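Local coordinates for protein TqaA (Penicillium aethiopicum, PDB 5DLK) that is a fungal nonribosomal peptide synthetase whose terminal condensation-like domain, the piece described here, probably closes the peptide product into a macrocycle, at residues Q180-G183 with V184-P187; T205-F208 with A209-L212; A292-L295 with S296-G300; Q448-E451 with L452-I456. One frame throughout, in Å; residues are numbered along the deposited sequence. Where two conformers were deposited one is given.

Interaction 1 of 4, residues Q180-G183 with V184-P187; sequences QWDG and VSIP
Asp182 and Ser185 meet through a single carboxylate oxygen. Asp182 OD1 accepts from the hydroxyl Ser185 OG at 2.7 Å and also from the backbone Ser185 N at 2.9 Å. The two donors use different approaches: the amide lies nearly in line with the C-O bond of OD1, whereas the hydroxyl stands 51° out of the carboxylate plane. Asp182 CG is tucked between its own backbone N and carbonyl carbon (chi1 55°), which brings OD1 over the turn. The carbonyl of Asp182 closes that turn, taking a bond from Ile186 N to Asp182 O at 2.9 Å and a weak one from Ser185 N. Ile186 is held further by Trp181, whose CE3 comes within 3.7 Å of Ile186 CB at a slant to the indole.

In the second shell, Asp182 OD2 forms a salt bridge with Arg313 and accepts from the backbone N of Thr327, so both carboxylate oxygens are tied and the group's rotation is fixed. Trp181 stacks on His178 and meets His68 edge-to-face.

Asp182 and Gly183 end an SHxxxDG sequence, the counterpart of the HHxxxDG active-site motif of condensation domains; Ser185 and Ile186 follow it. Gly183 contacts phosphopantetheine in another crystal of this protein, and the Val184 side chain is about 4 Å from that of Asn311, of the same site. The turn carries the chain from strand 169-177 into helix 186-197.

Interaction 2 of 4, residues T205-F208 with A209-L212; sequences TSDF and AHYL
Leu212 CG lies over one face of the Phe208 ring, and the methyl Leu212 CD1 comes within 3.9 Å of Phe208 CE2. Tyr211 is arranged differently: its ring is nearly parallel to that of Phe208, with planes at 16°, but slid so far along that they barely overlap, and the touch is made by Phe208 CE1 and Tyr211 CD2 at 3.9 Å. In one of two conformers, the His210 ring has the Asp207 carboxylate over one face, toward the rim, and Ser206 CA at its edge; the very short ring contacts of OD1 are doubtful.

The polar part of the contact is a helix N-cap. Asp207, just ahead of helix 208-218, turns its carboxylate over the first turn (chi1 56°), where His210 N bonds to Asp207 OD1 at 3.1 Å, almost in line with the C-O bond. A helical bond follows from Leu212 N to Phe208 O, also 3.1 Å, while the bonds from His210 N and Tyr211 N to Asp207 O are weak.

Asp207 OD2 is engaged by Ser96 OG, so the capping carboxylate has partners at both oxygens. Phe208 and Leu212 rest on Gln111 of strand 108-115, and Tyr211 OH bonds to the carbonyl of Gly312.

Interaction 3 of 4, residues A292-L295 with S296-G300; sequences ALFL and SYHLG
Ser296, Tyr297, His298 and Leu299 direct their backbone amides to the carbonyls of Ala292, Leu293, Phe294 and Leu295, the regular ladder of the last turns of helix 283-299. The bond from Leu299 N to Leu295 O, at 2.8 Å, lies close to the carbonyl direction. Gly300 then takes a positive phi of 62° in a Schellman motif, of which the bond from Gly300 N to Tyr297 O, here weak, is a part.

Leu293 O carries a second donor. In the conformer described, Ser296 OG sits between its own backbone N and carbonyl carbon (chi1 73°) and reaches Leu293 O at 2.7 Å, from the same face of the carbonyl plane as Tyr297 N.

One turn on, His298 leans across the Phe294 ring. Its CD2 stands over one face, off toward the rim, 3.5 Å from Phe294 CZ; the planes meet obliquely, at 52°. Phe294 also packs on Leu452 and Ile456 of helix 446-465, while Leu295 rests on Phe306 of strand 303-310.

Chemically, the helix end is held by backbone bonds, helped in one conformer by the Ser296 hydroxyl, while the CD2-NE2 side of the imidazole rests on the phenyl ring, a contact probably of mainly dispersive character.

Interaction 4 of 4, residues Q448-E451 with L452-I456; sequences QATE and LANNI
Glu451 and Asn455, one helical turn apart, are joined side chain to side chain: Asn455 ND2 donates to Glu451 OE2 at 2.9 Å. The amide and carboxylate planes stand almost perpendicular, 88° apart, and the nitrogen comes from well above the carboxylate, 68° out of its plane. Glu451 makes this possible by bending at its second torsion (chi2 63°), which curls the carboxylate round toward the next turn.

The other oxygen, Glu451 OE1, accepts from a water that in turn accepts from Asn454 ND2 at 3.0 Å. The glutamate end of this bridge measures only 2.4 Å between OE1 and the water, so its exact length is doubtful. Asn454 lies alongside Thr450, pointing the same way, with Thr450 CG2 at 3.6 Å from Asn454 ND2.

Beneath the side chains the carbonyls of Gln448, Ala449, Thr450 and Glu451 are satisfied by the amides of Leu452, Ala453, Asn454 and Asn455, as in any alpha helix. Thr450 OG1 bonds to Gln446 NE2, and Gln448 OE1 to the amide of Gly445. Ala449, Leu452 and Ala453 give this stretch of helix 446-465 an apolar side set on Val437 of strand 433-440.

The chemistry is consistent with an amphipathic stretch whose outer carboxylate is held by one direct amide bond, with a water link to a second amide that is less certain; the off-plane approach suggests that the direct bond is only moderately strong.

Overall arrangement
All four contacts are local, so none closes a long loop, and they follow one another without nesting or crossing. Interaction 1 closes a tight turn at the N-terminal end of helix 186-197; interaction 2 starts the next helix, 208-218. Their centres lie 13 Å apart, though they do not touch. Interaction 3 ends helix 283-299, and interaction 4 occupies an early part of helix 446-465. These two meet through Phe294, whose CZ is 3.6 Å from Leu452 CD1, tying distant parts of the sequence together. Interaction 2 lies on the opposite side of the chain's centre from interactions 3 and 4, about 40 Å away between centres, with interaction 1 near the middle.

Interaction 1 of 4, residues Q180-G183 with V184-P187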
loop_
_atom_site.group_PDB
_atom_site.type_symbol
_atom_site.label_atom_id
_atom_site.label_comp_id
_atom_site.label_asym_id
_atom_site.label_seq_id
_atom_site.Cartn_x
_atom_site.Cartn_y
_atom_site.Cartn_z
ATOM N N GLN A 180 4.941 -2.821 5.303
ATOM C CA GLN A 180 6.319 -3.144 4.918
ATOM C C GLN A 180 6.550 -3.211 3.413
ATOM O O GLN A 180 7.653 -3.537 2.966
ATOM C CB GLN A 180 6.738 -4.492 5.560
ATOM C CG GLN A 180 6.666 -4.482 7.076
ATOM C CD GLN A 180 6.872 -5.880 7.659
ATOM O OE1 GLN A 180 6.010 -6.746 7.524
ATOM N NE2 GLN A 180 8.035 -6.109 8.279
ATOM N N TRP A 181 5.532 -2.897 2.609
ATOM C CA TRP A 181 5.709 -2.935 1.163
ATOM C C TRP A 181 4.680 -2.025 0.478
ATOM O O TRP A 181 3.726 -1.575 1.111
ATOM C CB TRP A 181 5.582 -4.380 0.622
ATOM C CG TRP A 181 4.205 -4.956 0.768
ATOM C CD1 TRP A 181 3.698 -5.587 1.862
ATOM C CD2 TRP A 181 3.142 -4.912 -0.196
ATOM N NE1 TRP A 181 2.399 -5.964 1.636
ATOM C CE2 TRP A 181 2.032 -5.561 0.380
ATOM C CE3 TRP A 181 3.024 -4.397 -1.492
ATOM C CZ2 TRP A 181 0.811 -5.705 -0.289
ATOM C CZ3 TRP A 181 1.804 -4.540 -2.163
ATOM C CH2 TRP A 181 0.720 -5.185 -1.561
ATOM N N ASP A 182 4.899 -1.749 -0.800
ATOM C CA ASP A 182 3.885 -1.086 -1.619
ATOM C C ASP A 182 3.961 -1.567 -3.062
ATOM O O ASP A 182 4.846 -2.354 -3.427
ATOM C CB ASP A 182 4.017 0.442 -1.546
ATOM C CG ASP A 182 5.393 0.942 -1.916
ATOM O OD1 ASP A 182 6.111 0.266 -2.687
ATOM O OD2 ASP A 182 5.755 2.048 -1.452
ATOM N N GLY A 183 3.022 -1.107 -3.885
ATOM C CA GLY A 183 2.918 -1.596 -5.251
ATOM C C GLY A 183 4.180 -1.367 -6.061
ATOM O O GLY A 183 4.534 -2.177 -6.922
ATOM N N VAL A 184 4.858 -0.255 -5.792
ATOM C CA VAL A 184 6.080 0.086 -6.507
ATOM C C VAL A 184 7.243 -0.829 -6.141
ATOM O O VAL A 184 8.034 -1.198 -7.007
ATOM C CB VAL A 184 6.499 1.567 -6.240
ATOM C CG1 VAL A 184 7.933 1.835 -6.713
ATOM C CG2 VAL A 184 5.527 2.519 -6.923
ATOM N N SER A 185 7.353 -1.206 -4.868
ATOM C CA SER A 185 8.586 -1.848 -4.414
ATOM C C SER A 185 8.468 -3.358 -4.178
ATOM O O SER A 185 9.486 -4.044 -4.109
ATOM C CB SER A 185 9.117 -1.160 -3.142
ATOM O OG SER A 185 8.249 -1.314 -2.028
ATOM N N ILE A 186 7.253 -3.890 -4.079
ATOM C CA ILE A 186 7.122 -5.345 -3.928
ATOM C C ILE A 186 7.742 -6.147 -5.100
ATOM O O ILE A 186 8.273 -7.236 -4.862
ATOM C CB ILE A 186 5.637 -5.787 -3.702
ATOM C CG1 ILE A 186 5.571 -7.261 -3.270
ATOM C CG2 ILE A 186 4.736 -5.521 -4.902
ATOM C CD1 ILE A 186 6.270 -7.536 -1.963
ATOM N N PRO A 187 7.732 -5.617 -6.349
ATOM C CA PRO A 187 8.430 -6.451 -7.338
ATOM C C PRO A 187 9.937 -6.499 -7.108
ATOM O O PRO A 187 10.600 -7.425 -7.587
ATOM C CB PRO A 187 8.103 -5.767 -8.677
ATOM C CG PRO A 187 6.883 -4.932 -8.397
ATOM C CD PRO A 187 7.119 -4.440 -7.000
#

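Interaction 2 of 4, residues T205-F208 with A209-L212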
loop_
_atom_site.group_PDB
_atom_site.type_symbol
_atom_site.label_atom_id
_atom_site.label_comp_id
_atom_site.label_asym_id
_atom_site.label_seq_id
_atom_site.Cartn_x
_atom_site.Cartn_y
_atom_site.Cartn_z
ATOM N N THR A 205 21.479 -0.359 -1.706
ATOM C CA THR A 205 20.171 0.282 -1.735
ATOM C C THR A 205 19.937 1.012 -0.422
ATOM O O THR A 205 20.678 0.813 0.544
ATOM C CB THR A 205 19.047 -0.751 -1.965
ATOM O OG1 THR A 205 17.791 -0.080 -2.156
ATOM C CG2 THR A 205 18.953 -1.692 -0.772
ATOM N N SER A 206 18.909 1.854 -0.381
ATOM C CA SER A 206 18.524 2.504 0.866
ATOM C C SER A 206 17.410 1.719 1.518
ATOM O O SER A 206 16.806 0.854 0.885
ATOM C CB SER A 206 18.090 3.945 0.618
ATOM O OG SER A 206 19.123 4.661 -0.027
ATOM N N ASP A 207 17.144 1.983 2.791
ATOM C CA ASP A 207 16.003 1.320 3.407
ATOM C C ASP A 207 14.908 2.316 3.749
ATOM O O ASP A 207 15.038 3.516 3.487
ATOM C CB ASP A 207 16.406 0.522 4.647
ATOM C CG ASP A 207 17.116 1.349 5.694
ATOM O OD1 ASP A 207 17.109 2.596 5.608
ATOM O OD2 ASP A 207 17.674 0.735 6.635
ATOM N N PHE A 208 13.826 1.804 4.325
ATOM C CA PHE A 208 12.683 2.642 4.635
ATOM C C PHE A 208 13.033 3.674 5.706
ATOM O O PHE A 208 12.571 4.808 5.650
ATOM C CB PHE A 208 11.502 1.768 5.068
ATOM C CG PHE A 208 10.241 2.536 5.278
ATOM C CD1 PHE A 208 9.634 3.191 4.216
ATOM C CD2 PHE A 208 9.673 2.617 6.542
ATOM C CE1 PHE A 208 8.475 3.917 4.411
ATOM C CE2 PHE A 208 8.510 3.334 6.747
ATOM C CZ PHE A 208 7.910 3.985 5.683
ATOM N N ALA A 209 13.868 3.305 6.676
ATOM C CA ALA A 209 14.272 4.272 7.691
ATOM C C ALA A 209 14.908 5.512 7.045
ATOM O O ALA A 209 14.681 6.634 7.499
ATOM C CB ALA A 209 15.233 3.636 8.698
ATOM N N HIS A 210 15.663 5.326 5.966
ATOM C CA HIS A 210 16.332 6.453 5.308
ATOM C C HIS A 210 15.348 7.373 4.573
ATOM O O HIS A 210 15.598 8.562 4.394
ATOM C CB HIS A 210 17.393 5.937 4.342
ATOM C CG HIS A 210 18.453 5.121 5.009
ATOM N ND1 HIS A 210 19.095 4.072 4.384
ATOM C CD2 HIS A 210 18.966 5.184 6.260
ATOM C CE1 HIS A 210 19.962 3.531 5.220
ATOM N NE2 HIS A 210 19.905 4.188 6.365
ATOM N N TYR A 211 14.234 6.810 4.137
ATOM C CA TYR A 211 13.137 7.609 3.613
ATOM C C TYR A 211 12.583 8.516 4.706
ATOM O O TYR A 211 12.374 9.718 4.488
ATOM C CB TYR A 211 12.050 6.682 3.069
ATOM C CG TYR A 211 10.816 7.374 2.534
ATOM C CD1 TYR A 211 10.791 7.893 1.250
ATOM C CD2 TYR A 211 9.665 7.470 3.310
ATOM C CE1 TYR A 211 9.650 8.501 0.746
ATOM C CE2 TYR A 211 8.532 8.088 2.824
ATOM C CZ TYR A 211 8.531 8.600 1.541
ATOM O OH TYR A 211 7.400 9.208 1.049
ATOM N N LEU A 212 12.375 7.940 5.885
ATOM C CA LEU A 212 11.842 8.679 7.021
ATOM C C LEU A 212 12.801 9.794 7.474
ATOM O O LEU A 212 12.366 10.921 7.738
ATOM C CB LEU A 212 11.528 7.732 8.176
ATOM C CG LEU A 212 10.428 6.698 7.888
ATOM C CD1 LEU A 212 10.092 5.907 9.137
ATOM C CD2 LEU A 212 9.188 7.396 7.318
#

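Interaction 3 of 4, residues A292-L295 with S296-G300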
loop_
_atom_site.group_PDB
_atom_site.type_symbol
_atom_site.label_atom_id
_atom_site.label_comp_id
_atom_site.label_asym_id
_atom_site.label_seq_id
_atom_site.Cartn_x
_atom_site.Cartn_y
_atom_site.Cartn_z
ATOM N N ALA A 292 -15.068 12.531 -8.996
ATOM C CA ALA A 292 -15.409 13.911 -8.625
ATOM C C ALA A 292 -16.769 14.325 -9.155
ATOM O O ALA A 292 -17.539 14.983 -8.455
ATOM C CB ALA A 292 -14.347 14.887 -9.127
ATOM N N LEU A 293 -17.072 13.931 -10.385
ATOM C CA LEU A 293 -18.366 14.277 -10.960
ATOM C C LEU A 293 -19.488 13.574 -10.199
ATOM O O LEU A 293 -20.546 14.176 -9.931
ATOM C CB LEU A 293 -18.431 13.916 -12.448
ATOM C CG LEU A 293 -19.747 14.355 -13.092
ATOM C CD1 LEU A 293 -19.927 15.876 -13.009
ATOM C CD2 LEU A 293 -19.783 13.879 -14.530
ATOM N N PHE A 294 -19.271 12.297 -9.894
ATOM C CA PHE A 294 -20.210 11.504 -9.103
ATOM C C PHE A 294 -20.509 12.215 -7.785
ATOM O O PHE A 294 -21.686 12.390 -7.397
ATOM C CB PHE A 294 -19.645 10.091 -8.855
ATOM C CG PHE A 294 -20.493 9.242 -7.925
ATOM C CD1 PHE A 294 -21.507 8.452 -8.430
ATOM C CD2 PHE A 294 -20.244 9.225 -6.557
ATOM C CE1 PHE A 294 -22.285 7.653 -7.566
ATOM C CE2 PHE A 294 -21.010 8.444 -5.701
ATOM C CZ PHE A 294 -22.033 7.665 -6.212
ATOM N N LEU A 295 -19.450 12.641 -7.095
ATOM C CA LEU A 295 -19.650 13.328 -5.825
ATOM C C LEU A 295 -20.317 14.701 -5.993
ATOM O O LEU A 295 -21.159 15.083 -5.189
ATOM C CB LEU A 295 -18.324 13.504 -5.093
ATOM C CG LEU A 295 -17.703 12.209 -4.540
ATOM C CD1 LEU A 295 -16.296 12.511 -4.004
ATOM C CD2 LEU A 295 -18.564 11.601 -3.461
ATOM N N SER A 296 -19.933 15.447 -7.018
ATOM C CA SER A 296 -20.518 16.772 -7.226
ATOM C C SER A 296 -22.037 16.646 -7.355
ATOM O O SER A 296 -22.783 17.447 -6.802
ATOM C CB SER A 296 -19.922 17.460 -8.456
ATOM O OG SER A 296 -20.381 16.906 -9.681
ATOM N N TYR A 297 -22.481 15.627 -8.073
ATOM C CA TYR A 297 -23.918 15.392 -8.243
ATOM C C TYR A 297 -24.613 15.019 -6.935
ATOM O O TYR A 297 -25.614 15.635 -6.545
ATOM C CB TYR A 297 -24.133 14.293 -9.282
ATOM C CG TYR A 297 -25.593 13.931 -9.452
ATOM C CD1 TYR A 297 -26.459 14.768 -10.142
ATOM C CD2 TYR A 297 -26.103 12.769 -8.885
ATOM C CE1 TYR A 297 -27.792 14.443 -10.288
ATOM C CE2 TYR A 297 -27.432 12.438 -9.025
ATOM C CZ TYR A 297 -28.266 13.271 -9.724
ATOM O OH TYR A 297 -29.587 12.928 -9.854
ATOM N N HIS A 298 -24.095 14.010 -6.242
ATOM C CA HIS A 298 -24.780 13.531 -5.041
ATOM C C HIS A 298 -24.698 14.530 -3.887
ATOM O O HIS A 298 -25.645 14.650 -3.101
ATOM C CB HIS A 298 -24.236 12.158 -4.659
ATOM C CG HIS A 298 -24.814 11.063 -5.500
ATOM N ND1 HIS A 298 -26.129 10.667 -5.381
ATOM C CD2 HIS A 298 -24.285 10.326 -6.506
ATOM C CE1 HIS A 298 -26.379 9.706 -6.255
ATOM N NE2 HIS A 298 -25.279 9.476 -6.951
ATOM N N LEU A 299 -23.618 15.304 -3.823
ATOM C CA LEU A 299 -23.464 16.272 -2.746
ATOM C C LEU A 299 -24.089 17.635 -3.073
ATOM O O LEU A 299 -24.169 18.492 -2.199
ATOM C CB LEU A 299 -21.969 16.479 -2.409
ATOM C CG LEU A 299 -21.217 15.219 -1.954
ATOM C CD1 LEU A 299 -19.721 15.531 -1.787
ATOM C CD2 LEU A 299 -21.837 14.700 -0.641
ATOM N N GLY A 300 -24.479 17.842 -4.330
ATOM C CA GLY A 300 -24.968 19.134 -4.787
ATOM C C GLY A 300 -23.901 20.211 -4.649
ATOM O O GLY A 300 -24.186 21.327 -4.230
#

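Interaction 4 of 4, residues Q448-E451 with L452-I456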
loop_
_atom_site.group_PDB
_atom_site.type_symbol
_atom_site.label_atom_id
_atom_site.label_comp_id
_atom_site.label_asym_id
_atom_site.label_seq_id
_atom_site.Cartn_x
_atom_site.Cartn_y
_atom_site.Cartn_z
ATOM N N GLN A 448 -25.732 -1.230 -2.603
ATOM C CA GLN A 448 -25.153 0.109 -2.719
ATOM C C GLN A 448 -23.765 0.081 -3.333
ATOM O O GLN A 448 -23.412 0.957 -4.141
ATOM C CB GLN A 448 -25.076 0.788 -1.356
ATOM C CG GLN A 448 -26.426 1.115 -0.761
ATOM C CD GLN A 448 -26.292 1.701 0.623
ATOM O OE1 GLN A 448 -25.630 1.126 1.496
ATOM N NE2 GLN A 448 -26.908 2.856 0.836
ATOM N N ALA A 449 -22.965 -0.911 -2.954
ATOM C CA ALA A 449 -21.610 -0.995 -3.504
ATOM C C ALA A 449 -21.674 -1.357 -4.991
ATOM O O ALA A 449 -20.858 -0.883 -5.786
ATOM C CB ALA A 449 -20.785 -1.994 -2.742
ATOM N N THR A 450 -22.643 -2.198 -5.363
ATOM C CA THR A 450 -22.808 -2.574 -6.764
ATOM C C THR A 450 -23.169 -1.313 -7.550
ATOM O O THR A 450 -22.661 -1.096 -8.648
ATOM C CB THR A 450 -23.894 -3.686 -6.968
ATOM O OG1 THR A 450 -23.444 -4.924 -6.404
ATOM C CG2 THR A 450 -24.146 -3.929 -8.444
ATOM N N GLU A 451 -24.028 -0.476 -6.975
ATOM C CA GLU A 451 -24.456 0.742 -7.667
ATOM C C GLU A 451 -23.305 1.727 -7.789
ATOM O O GLU A 451 -23.144 2.373 -8.828
ATOM C CB GLU A 451 -25.635 1.410 -6.953
ATOM C CG GLU A 451 -26.211 2.630 -7.696
ATOM C CD GLU A 451 -26.810 2.307 -9.084
ATOM O OE1 GLU A 451 -26.964 1.118 -9.437
ATOM O OE2 GLU A 451 -27.139 3.258 -9.830
ATOM N N LEU A 452 -22.501 1.836 -6.736
ATOM C CA LEU A 452 -21.322 2.693 -6.784
ATOM C C LEU A 452 -20.361 2.239 -7.885
ATOM O O LEU A 452 -19.917 3.045 -8.688
ATOM C CB LEU A 452 -20.603 2.701 -5.432
ATOM C CG LEU A 452 -19.337 3.555 -5.404
ATOM C CD1 LEU A 452 -19.636 5.023 -5.704
ATOM C CD2 LEU A 452 -18.618 3.373 -4.061
ATOM N N ALA A 453 -20.035 0.947 -7.921
ATOM C CA ALA A 453 -19.111 0.449 -8.938
ATOM C C ALA A 453 -19.686 0.650 -10.344
ATOM O O ALA A 453 -18.961 0.998 -11.284
ATOM C CB ALA A 453 -18.777 -1.046 -8.685
ATOM N N ASN A 454 -20.990 0.426 -10.485
ATOM C CA ASN A 454 -21.665 0.631 -11.761
ATOM C C ASN A 454 -21.637 2.082 -12.223
ATOM O O ASN A 454 -21.334 2.362 -13.378
ATOM C CB ASN A 454 -23.116 0.161 -11.672
ATOM C CG ASN A 454 -23.232 -1.355 -11.783
ATOM O OD1 ASN A 454 -22.278 -2.027 -12.185
ATOM N ND2 ASN A 454 -24.390 -1.896 -11.419
ATOM N N ASN A 455 -21.983 2.991 -11.321
ATOM C CA ASN A 455 -22.036 4.418 -11.675
ATOM C C ASN A 455 -20.659 4.978 -12.049
ATOM O O ASN A 455 -20.507 5.671 -13.057
ATOM C CB ASN A 455 -22.590 5.244 -10.515
ATOM C CG ASN A 455 -24.065 4.996 -10.248
ATOM O OD1 ASN A 455 -24.567 5.386 -9.193
ATOM N ND2 ASN A 455 -24.753 4.317 -11.168
ATOM N N ILE A 456 -19.673 4.696 -11.202
ATOM C CA ILE A 456 -18.302 5.151 -11.452
ATOM C C ILE A 456 -17.806 4.608 -12.791
ATOM O O ILE A 456 -17.272 5.354 -13.603
ATOM C CB ILE A 456 -17.323 4.702 -10.331
ATOM C CG1 ILE A 456 -17.691 5.336 -8.978
ATOM C CG2 ILE A 456 -15.883 5.061 -10.695
ATOM C CD1 ILE A 456 -17.643 6.869 -8.966
HETATM O O HOH W 1 -26.714 -1.284 -9.648
#